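Long-range contact in amidohydrolase family protein (Acinetobacter baumannii, PDB 4I6K), which is probably a 2-pyrone-4,6-dicarboxylate hydrolase, a member of the amidohydrolase family that would open the ring of its lactone substrate by hydrolysis: residues Y231-W245 / E276-L288. Sequence-based numbering, arbitrary orientation. Where two conformers were deposited one is given.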
ATOM      1  N   TYR A 231      -3.982 -14.141   6.125  1.00 53.11           N
ATOM      2  CA  TYR A 231      -4.436 -13.475   7.339  1.00 52.25           C
ATOM      3  C   TYR A 231      -4.193 -14.331   8.577  1.00 51.76           C
ATOM      4  O   TYR A 231      -3.610 -13.861   9.562  1.00 55.62           O
ATOM      5  CB  TYR A 231      -5.917 -13.098   7.234  1.00 50.46           C
ATOM      6  CG  TYR A 231      -6.462 -12.387   8.466  1.00 61.08           C
ATOM      7  CD1 TYR A 231      -6.080 -11.068   8.766  1.00 46.79           C
ATOM      8  CD2 TYR A 231      -7.355 -13.025   9.328  1.00 50.13           C
ATOM      9  CE1 TYR A 231      -6.570 -10.407   9.886  1.00 50.63           C
ATOM     10  CE2 TYR A 231      -7.855 -12.365  10.459  1.00 61.80           C
ATOM     11  CZ  TYR A 231      -7.456 -11.062  10.733  1.00 42.96           C
ATOM     12  OH  TYR A 231      -7.947 -10.404  11.840  1.00 66.03           O
ATOM     13  N   ASN A 232      -4.633 -15.586   8.531  1.00 53.97           N
ATOM     14  CA  ASN A 232      -4.463 -16.481   9.676  1.00 52.14           C
ATOM     15  C   ASN A 232      -3.007 -16.623  10.038  1.00 46.01           C
ATOM     16  O   ASN A 232      -2.642 -16.551  11.213  1.00 54.56           O
ATOM     17  CB  ASN A 232      -5.044 -17.868   9.400  1.00 58.29           C
ATOM     18  CG  ASN A 232      -6.549 -17.849   9.224  1.00 60.35           C
ATOM     19  OD1 ASN A 232      -7.139 -18.843   8.819  1.00 57.71           O
ATOM     20  ND2 ASN A 232      -7.174 -16.715   9.522  1.00 54.66           N
ATOM     21  N   ILE A 233      -2.169 -16.840   9.033  1.00 45.13           N
ATOM     22  CA  ILE A 233      -0.727 -16.892   9.268  1.00 48.37           C
ATOM     23  C   ILE A 233      -0.247 -15.634  10.009  1.00 49.32           C
ATOM     24  O   ILE A 233       0.353 -15.726  11.073  1.00 50.91           O
ATOM     25  CB  ILE A 233       0.030 -17.086   7.948  1.00 51.04           C
ATOM     26  CG1 ILE A 233      -0.292 -18.466   7.374  1.00 52.28           C
ATOM     27  CG2 ILE A 233       1.531 -16.929   8.136  1.00 48.40           C
ATOM     28  CD1 ILE A 233       0.330 -18.725   6.014  1.00 36.14           C
ATOM     29  N   PHE A 234      -0.543 -14.457   9.462  1.00 56.43           N
ATOM     30  CA  PHE A 234      -0.204 -13.187  10.123  1.00 52.90           C
ATOM     31  C   PHE A 234      -0.614 -13.190  11.596  1.00 57.45           C
ATOM     32  O   PHE A 234       0.139 -12.752  12.472  1.00 46.80           O
ATOM     33  CB  PHE A 234      -0.890 -12.009   9.427  1.00 50.40           C
ATOM     34  CG  PHE A 234      -0.576 -11.895   7.958  1.00 50.37           C
ATOM     35  CD1 PHE A 234       0.565 -12.485   7.427  1.00 49.47           C
ATOM     36  CD2 PHE A 234      -1.411 -11.170   7.106  1.00 42.37           C
ATOM     37  CE1 PHE A 234       0.865 -12.359   6.069  1.00 49.13           C
ATOM     38  CE2 PHE A 234      -1.119 -11.039   5.750  1.00 41.23           C
ATOM     39  CZ  PHE A 234       0.019 -11.639   5.235  1.00 47.71           C
ATOM     40  N   LYS A 235      -1.828 -13.667  11.855  1.00 54.18           N
ATOM     41  CA  LYS A 235      -2.342 -13.745  13.210  1.00 59.94           C
ATOM     42  C   LYS A 235      -1.423 -14.575  14.096  1.00 51.13           C
ATOM     43  O   LYS A 235      -0.977 -14.111  15.146  1.00 58.98           O
ATOM     44  CB  LYS A 235      -3.728 -14.378  13.220  1.00 59.68           C
ATOM     45  CG  LYS A 235      -4.682 -13.719  14.173  1.00 67.28           C
ATOM     46  CD  LYS A 235      -5.663 -12.871  13.388  1.00 71.16           C
ATOM     47  CE  LYS A 235      -6.669 -13.752  12.653  1.00 68.80           C
ATOM     48  NZ  LYS A 235      -7.737 -14.299  13.553  1.00 59.55           N
ATOM     49  N   GLU A 236      -1.149 -15.805  13.676  1.00 45.62           N
ATOM     50  CA  GLU A 236      -0.364 -16.718  14.493  1.00 50.13           C
ATOM     51  C   GLU A 236       1.068 -16.227  14.678  1.00 52.02           C
ATOM     52  O   GLU A 236       1.723 -16.563  15.667  1.00 49.38           O
ATOM     53  CB  GLU A 236      -0.368 -18.104  13.874  1.00 50.54           C
ATOM     54  CG  GLU A 236      -1.768 -18.621  13.637  1.00 79.40           C
ATOM     55  CD  GLU A 236      -1.873 -19.456  12.373  1.00 98.46           C
ATOM     56  OE1 GLU A 236      -0.827 -19.712  11.733  1.00108.70           O
ATOM     57  OE2 GLU A 236      -3.006 -19.847  12.016  1.00 96.71           O
ATOM     58  N   LYS A 237       1.556 -15.426  13.736  1.00 47.62           N
ATOM     59  CA  LYS A 237       2.930 -14.954  13.826  1.00 43.69           C
ATOM     60  C   LYS A 237       3.014 -13.858  14.883  1.00 48.30           C
ATOM     61  O   LYS A 237       4.097 -13.520  15.348  1.00 53.13           O
ATOM     62  CB  LYS A 237       3.442 -14.464  12.472  1.00 34.58           C
ATOM     63  CG  LYS A 237       3.808 -15.603  11.519  1.00 39.85           C
ATOM     64  CD  LYS A 237       4.393 -15.108  10.177  1.00 50.29           C
ATOM     65  CE  LYS A 237       5.791 -14.442  10.299  1.00 45.59           C
ATOM     66  NZ  LYS A 237       6.838 -15.269  10.987  1.00 44.93           N
ATOM     67  N   GLY A 238       1.858 -13.322  15.267  1.00 46.36           N
ATOM     68  CA  GLY A 238       1.794 -12.221  16.233  1.00 49.10           C
ATOM     69  C   GLY A 238       1.651 -10.813  15.656  1.00 52.58           C
ATOM     70  O   GLY A 238       1.931  -9.822  16.345  1.00 52.82           O
ATOM     71  N   PHE A 239       1.191 -10.713  14.408  1.00 48.82           N
ATOM     72  CA  PHE A 239       1.178  -9.441  13.685  1.00 43.84           C
ATOM     73  C   PHE A 239      -0.199  -8.744  13.569  1.00 52.38           C
ATOM     74  O   PHE A 239      -0.386  -7.852  12.730  1.00 47.55           O
ATOM     75  CB  PHE A 239       1.793  -9.624  12.291  1.00 46.76           C
ATOM     76  CG  PHE A 239       3.286  -9.852  12.306  1.00 51.64           C
ATOM     77  CD1 PHE A 239       4.158  -8.853  11.900  1.00 47.48           C
ATOM     78  CD2 PHE A 239       3.817 -11.067  12.727  1.00 43.23           C
ATOM     79  CE1 PHE A 239       5.540  -9.053  11.920  1.00 42.96           C
ATOM     80  CE2 PHE A 239       5.188 -11.271  12.742  1.00 46.72           C
ATOM     81  CZ  PHE A 239       6.052 -10.257  12.341  1.00 44.19           C
ATOM     82  N   LEU A 240      -1.152  -9.137  14.405  1.00 44.82           N
ATOM     83  CA  LEU A 240      -2.481  -8.510  14.398  1.00 45.44           C
ATOM     84  C   LEU A 240      -2.478  -6.978  14.457  1.00 48.76           C
ATOM     85  O   LEU A 240      -3.340  -6.336  13.856  1.00 47.00           O
ATOM     86  CB  LEU A 240      -3.330  -9.029  15.562  1.00 47.81           C
ATOM     87  CG  LEU A 240      -4.810  -8.733  15.372  1.00 48.90           C
ATOM     88  CD1 LEU A 240      -5.279  -9.350  14.038  1.00 44.01           C
ATOM     89  CD2 LEU A 240      -5.601  -9.268  16.554  1.00 53.55           C
ATOM     90  N   HIS A 241      -1.538  -6.394  15.199  1.00 48.85           N
ATOM     91  CA  HIS A 241      -1.520  -4.940  15.383  1.00 48.38           C
ATOM     92  C   HIS A 241      -0.679  -4.275  14.312  1.00 45.20           C
ATOM     93  O   HIS A 241      -0.503  -3.056  14.293  1.00 48.87           O
ATOM     94  CB  HIS A 241      -1.052  -4.564  16.791  1.00 46.42           C
ATOM     95  CG  HIS A 241      -1.912  -5.146  17.862  1.00 56.58           C
ATOM     96  ND1 HIS A 241      -2.775  -4.384  18.617  1.00 58.48           N
ATOM     97  CD2 HIS A 241      -2.090  -6.428  18.262  1.00 57.48           C
ATOM     98  CE1 HIS A 241      -3.430  -5.169  19.456  1.00 53.81           C
ATOM     99  NE2 HIS A 241      -3.032  -6.413  19.261  1.00 47.27           N
ATOM    100  N   LYS A 242      -0.192  -5.090  13.391  1.00 43.24           N
ATOM    101  CA  LYS A 242       0.599  -4.589  12.291  1.00 43.94           C
ATOM    102  C   LYS A 242      -0.205  -4.629  10.990  1.00 43.78           C
ATOM    103  O   LYS A 242       0.311  -4.341   9.911  1.00 45.92           O
ATOM    104  CB  LYS A 242       1.876  -5.422  12.164  1.00 47.35           C
ATOM    105  CG  LYS A 242       2.662  -5.570  13.475  1.00 47.23           C
ATOM    106  CD  LYS A 242       2.915  -4.231  14.177  1.00 42.12           C
ATOM    107  CE  LYS A 242       3.672  -3.232  13.271  1.00 45.93           C
ATOM    108  NZ  LYS A 242       5.109  -3.593  12.992  1.00 38.87           N
ATOM    109  N   LEU A 243      -1.477  -4.984  11.099  1.00 43.41           N
ATOM    110  CA  LEU A 243      -2.291  -5.184   9.910  1.00 45.91           C
ATOM    111  C   LEU A 243      -3.173  -3.983   9.633  1.00 45.56           C
ATOM    112  O   LEU A 243      -3.774  -3.422  10.547  1.00 54.55           O
ATOM    113  CB  LEU A 243      -3.153  -6.431  10.061  1.00 39.19           C
ATOM    114  CG  LEU A 243      -2.386  -7.749  10.236  1.00 49.91           C
ATOM    115  CD1 LEU A 243      -3.358  -8.940  10.281  1.00 36.51           C
ATOM    116  CD2 LEU A 243      -1.342  -7.911   9.125  1.00 39.45           C
ATOM    117  N   ILE A 244      -3.240  -3.585   8.369  1.00 45.33           N
ATOM    118  CA  ILE A 244      -4.154  -2.521   7.957  1.00 47.47           C
ATOM    119  C   ILE A 244      -4.899  -2.884   6.666  1.00 47.93           C
ATOM    120  O   ILE A 244      -4.467  -3.763   5.907  1.00 51.43           O
ATOM    121  CB  ILE A 244      -3.471  -1.113   7.861  1.00 42.05           C
ATOM    122  CG1 ILE A 244      -2.374  -1.076   6.795  1.00 49.47           C
ATOM    123  CG2 ILE A 244      -2.931  -0.662   9.231  1.00 44.71           C
ATOM    124  CD1 ILE A 244      -1.005  -1.438   7.313  1.00 61.32           C
ATOM    125  N   TRP A 245      -6.032  -2.223   6.437  1.00 53.09           N
ATOM    126  CA  TRP A 245      -6.855  -2.510   5.259  1.00 54.49           C
ATOM    127  C   TRP A 245      -6.931  -1.375   4.247  1.00 50.78           C
ATOM    128  O   TRP A 245      -6.865  -0.197   4.603  1.00 48.45           O
ATOM    129  CB  TRP A 245      -8.281  -2.879   5.661  1.00 50.16           C
ATOM    130  CG  TRP A 245      -9.142  -3.193   4.477  1.00 53.40           C
ATOM    131  CD1 TRP A 245      -9.202  -4.374   3.796  1.00 46.80           C
ATOM    132  CD2 TRP A 245     -10.050  -2.305   3.824  1.00 49.25           C
ATOM    133  NE1 TRP A 245     -10.103  -4.279   2.765  1.00 43.59           N
ATOM    134  CE2 TRP A 245     -10.641  -3.018   2.766  1.00 53.69           C
ATOM    135  CE3 TRP A 245     -10.435  -0.976   4.042  1.00 58.29           C
ATOM    136  CZ2 TRP A 245     -11.593  -2.447   1.924  1.00 52.77           C
ATOM    137  CZ3 TRP A 245     -11.382  -0.409   3.198  1.00 58.10           C
ATOM    138  CH2 TRP A 245     -11.945  -1.142   2.156  1.00 52.38           C
ATOM    139  N   GLU A 276     -11.216  -7.591  15.878  1.00 49.55           N
ATOM    140  CA  GLU A 276     -10.102  -7.525  14.940  1.00 51.16           C
ATOM    141  C   GLU A 276     -10.332  -6.505  13.822  1.00 55.36           C
ATOM    142  O   GLU A 276      -9.398  -5.834  13.361  1.00 46.32           O
ATOM    143  CB  GLU A 276      -9.830  -8.895  14.348  1.00 51.39           C
ATOM    144  CG  GLU A 276      -9.332  -9.880  15.371  1.00 48.73           C
ATOM    145  CD  GLU A 276      -9.157 -11.262  14.783  1.00 65.63           C
ATOM    146  OE1 GLU A 276      -9.357 -11.408  13.557  1.00 65.23           O
ATOM    147  OE2 GLU A 276      -8.833 -12.203  15.542  1.00 59.07           O
ATOM    148  N   GLN A 277     -11.577  -6.392  13.381  1.00 52.10           N
ATOM    149  CA  GLN A 277     -11.918  -5.368  12.409  1.00 56.26           C
ATOM    150  C   GLN A 277     -11.640  -3.973  12.986  1.00 57.05           C
ATOM    151  O   GLN A 277     -11.147  -3.094  12.283  1.00 60.88           O
ATOM    152  CB  GLN A 277     -13.371  -5.508  11.951  1.00 51.47           C
ATOM    153  CG  GLN A 277     -13.660  -6.740  11.075  1.00 59.40           C
ATOM    154  CD  GLN A 277     -15.148  -6.911  10.786  1.00 55.86           C
ATOM    155  OE1 GLN A 277     -15.964  -6.109  11.230  1.00 63.23           O
ATOM    156  NE2 GLN A 277     -15.503  -7.953  10.043  1.00 53.81           N
ATOM    157  N   CYS A 278     -11.932  -3.782  14.269  1.00 57.34           N
ATOM    158  CA  CYS A 278     -11.677  -2.498  14.909  0.50 61.33           C
ATOM    159  C   CYS A 278     -10.182  -2.144  14.924  1.00 62.05           C
ATOM    160  O   CYS A 278      -9.809  -1.009  14.618  1.00 61.66           O
ATOM    161  CB  CYS A 278     -12.285  -2.462  16.316  0.50 62.84           C
ATOM    162  SG  CYS A 278     -14.116  -2.445  16.346  0.50 66.06           S
ATOM    163  N   LEU A 279      -9.331  -3.109  15.260  1.00 60.46           N
ATOM    164  CA  LEU A 279      -7.897  -2.859  15.278  1.00 56.55           C
ATOM    165  C   LEU A 279      -7.446  -2.506  13.878  1.00 52.17           C
ATOM    166  O   LEU A 279      -6.719  -1.535  13.668  1.00 59.23           O
ATOM    167  CB  LEU A 279      -7.130  -4.093  15.745  1.00 55.43           C
ATOM    168  CG  LEU A 279      -7.037  -4.430  17.232  1.00 47.11           C
ATOM    169  CD1 LEU A 279      -6.081  -5.593  17.390  1.00 37.52           C
ATOM    170  CD2 LEU A 279      -6.562  -3.239  18.057  1.00 43.71           C
ATOM    171  N   ILE A 280      -7.835  -3.326  12.917  1.00 52.76           N
ATOM    172  CA  ILE A 280      -7.429  -3.154  11.532  1.00 51.46           C
ATOM    173  C   ILE A 280      -7.942  -1.868  10.887  1.00 51.39           C
ATOM    174  O   ILE A 280      -7.224  -1.213  10.180  1.00 49.16           O
ATOM    175  CB  ILE A 280      -7.776  -4.393  10.689  1.00 46.63           C
ATOM    176  CG1 ILE A 280      -7.087  -5.616  11.270  1.00 44.66           C
ATOM    177  CG2 ILE A 280      -7.362  -4.211   9.265  1.00 48.94           C
ATOM    178  CD1 ILE A 280      -7.316  -6.885  10.561  1.00 48.70           C
ATOM    179  N   LEU A 281      -9.190  -1.515  11.123  1.00 53.73           N
ATOM    180  CA  LEU A 281      -9.729  -0.287  10.577  1.00 51.16           C
ATOM    181  C   LEU A 281      -9.389   0.968  11.358  1.00 54.12           C
ATOM    182  O   LEU A 281      -9.462   2.048  10.819  1.00 53.67           O
ATOM    183  CB  LEU A 281     -11.236  -0.379  10.423  1.00 43.70           C
ATOM    184  CG  LEU A 281     -11.837  -1.436   9.518  1.00 45.26           C
ATOM    185  CD1 LEU A 281     -13.315  -1.345   9.546  1.00 43.12           C
ATOM    186  CD2 LEU A 281     -11.342  -1.322   8.131  1.00 46.16           C
ATOM    187  N   ASN A 282      -9.061   0.825  12.632  1.00 53.01           N
ATOM    188  CA  ASN A 282      -8.972   1.962  13.519  1.00 54.16           C
ATOM    189  C   ASN A 282      -7.658   2.190  14.258  1.00 58.71           C
ATOM    190  O   ASN A 282      -6.933   3.119  13.957  1.00 53.87           O
ATOM    191  CB  ASN A 282     -10.113   1.865  14.497  1.00 56.37           C
ATOM    192  CG  ASN A 282     -10.130   2.968  15.485  1.00 59.70           C
ATOM    193  OD1 ASN A 282     -10.995   3.006  16.332  1.00 81.31           O
ATOM    194  ND2 ASN A 282      -9.183   3.870  15.396  1.00 47.97           N
ATOM    195  N   GLN A 283      -7.348   1.372  15.247  1.00 54.95           N
ATOM    196  CA  GLN A 283      -6.119   1.590  15.969  1.00 57.34           C
ATOM    197  C   GLN A 283      -4.870   1.393  15.119  1.00 51.12           C
ATOM    198  O   GLN A 283      -3.973   2.211  15.170  1.00 53.63           O
ATOM    199  CB  GLN A 283      -6.048   0.711  17.211  1.00 55.56           C
ATOM    200  CG  GLN A 283      -6.784   1.244  18.412  1.00 68.04           C
ATOM    201  CD  GLN A 283      -8.225   0.819  18.476  1.00 74.64           C
ATOM    202  OE1 GLN A 283      -8.957   1.245  19.348  1.00 72.31           O
ATOM    203  NE2 GLN A 283      -8.636  -0.016  17.557  1.00 75.41           N
ATOM    204  N   ASN A 284      -4.815   0.331  14.333  1.00 50.09           N
ATOM    205  CA  ASN A 284      -3.584   0.002  13.647  1.00 44.45           C
ATOM    206  C   ASN A 284      -3.171   1.066  12.657  1.00 49.61           C
ATOM    207  O   ASN A 284      -2.051   1.469  12.632  1.00 56.42           O
ATOM    208  CB  ASN A 284      -3.670  -1.347  12.927  1.00 39.31           C
ATOM    209  CG  ASN A 284      -3.906  -2.491  13.860  1.00 45.39           C
ATOM    210  OD1 ASN A 284      -3.835  -2.359  15.065  1.00 39.80           O
ATOM    211  ND2 ASN A 284      -4.173  -3.643  13.306  1.00 43.28           N
ATOM    212  N   PRO A 285      -4.102   1.556  11.868  1.00 50.11           N
ATOM    213  CA  PRO A 285      -3.759   2.559  10.869  1.00 46.30           C
ATOM    214  C   PRO A 285      -3.646   3.940  11.504  1.00 49.13           C
ATOM    215  O   PRO A 285      -2.853   4.772  11.059  1.00 42.50           O
ATOM    216  CB  PRO A 285      -4.927   2.484   9.878  1.00 39.87           C
ATOM    217  CG  PRO A 285      -6.085   1.958  10.697  1.00 42.52           C
ATOM    218  CD  PRO A 285      -5.485   1.064  11.734  1.00 43.85           C
ATOM    219  N   THR A 286      -4.424   4.181  12.548  1.00 47.01           N
ATOM    220  CA  THR A 286      -4.243   5.402  13.298  1.00 54.95           C
ATOM    221  C   THR A 286      -2.799   5.514  13.779  1.00 58.85           C
ATOM    222  O   THR A 286      -2.167   6.561  13.603  1.00 63.08           O
ATOM    223  CB  THR A 286      -5.181   5.473  14.497  1.00 52.27           C
ATOM    224  OG1 THR A 286      -6.527   5.539  14.023  1.00 50.30           O
ATOM    225  CG2 THR A 286      -4.864   6.723  15.343  1.00 50.44           C
ATOM    226  N   GLU A 287      -2.281   4.435  14.370  1.00 52.60           N
ATOM    227  CA  GLU A 287      -0.918   4.406  14.899  0.50 51.86           C
ATOM    228  C   GLU A 287       0.124   4.562  13.793  1.00 49.26           C
ATOM    229  O   GLU A 287       1.068   5.333  13.912  1.00 53.24           O
ATOM    230  CB  GLU A 287      -0.674   3.097  15.661  0.50 52.19           C
ATOM    231  CG  GLU A 287      -1.556   2.922  16.892  0.50 55.33           C
ATOM    232  CD  GLU A 287      -1.257   1.640  17.661  0.50 57.68           C
ATOM    233  OE1 GLU A 287      -1.472   1.612  18.895  0.50 41.81           O
ATOM    234  OE2 GLU A 287      -0.801   0.664  17.030  0.50 55.98           O
ATOM    235  N   LEU A 288      -0.050   3.812  12.713  1.00 48.48           N
ATOM    236  CA  LEU A 288       0.897   3.856  11.605  1.00 47.33           C
ATOM    237  C   LEU A 288       0.939   5.227  10.932  1.00 49.80           C
ATOM    238  O   LEU A 288       2.004   5.825  10.788  1.00 48.81           O
ATOM    239  CB  LEU A 288       0.586   2.760  10.577  1.00 48.26           C
ATOM    240  CG  LEU A 288       1.379   2.773   9.253  1.00 44.05           C
ATOM    241  CD1 LEU A 288       2.843   2.450   9.462  1.00 37.60           C
ATOM    242  CD2 LEU A 288       0.758   1.808   8.253  1.00 39.39           C
TER
HETATM  243  O   HOH W   1      -6.789   0.173   7.955  1.00 37.42           O
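One face of the H241 imidazole carries the methyl CD1 of L279 in a CH-pi contact, 3.7 Å from the ring centroid and offset toward the rim, where CE1 lies nearest. The same methyl packs against CD2 of L240, while the second branch of L279, its CD2, also nears CE1 of H241, so an apolar, forked end suits this place. The phenol of Y231 is met at its edge: OE1 of E276 lies in the ring plane, with the carboxylate turned 55° from it. This OE1 is modelled only 2.4 Å from OH of Y231, shorter than a normal hydrogen bond, so the exact length of the bond is doubtful. Long and extended, E276 reaches helix 231-237, where K235 brings NZ to OE2 on the syn side at 3.1 Å in a salt bridge; a weaker bond from NZ goes to OE1.

The fold is the (beta/alpha)8 barrel of the amidohydrolases. Strand 243-244 is the eighth in the parallel order, and helix 274-289 packs outside it, with T30 of the first strand touching both I244 and P285. In this cover I280 presents two branches: CG2 rests on the backbone of I244 and W245, while CD1 reaches CE1 of Y231 at 3.7 Å. Beta-branched I244 matches it, setting CG2 against the P285 ring and CD1 against CD2 of L288.

N284 ties the helix to both the turn, at L240, and the start of the strand, at L243. Its ND2 gives a bond of 2.8 Å to the carbonyl O of L243, in the carbonyl plane on a lone pair, and a weak one to O of L240; an amide NH2 has two hydrogens for these two acceptors. Farther along, a water accepts from N of W245 and lies 2.7 Å from O of I280, to which it probably donates, bridging strand end and helix.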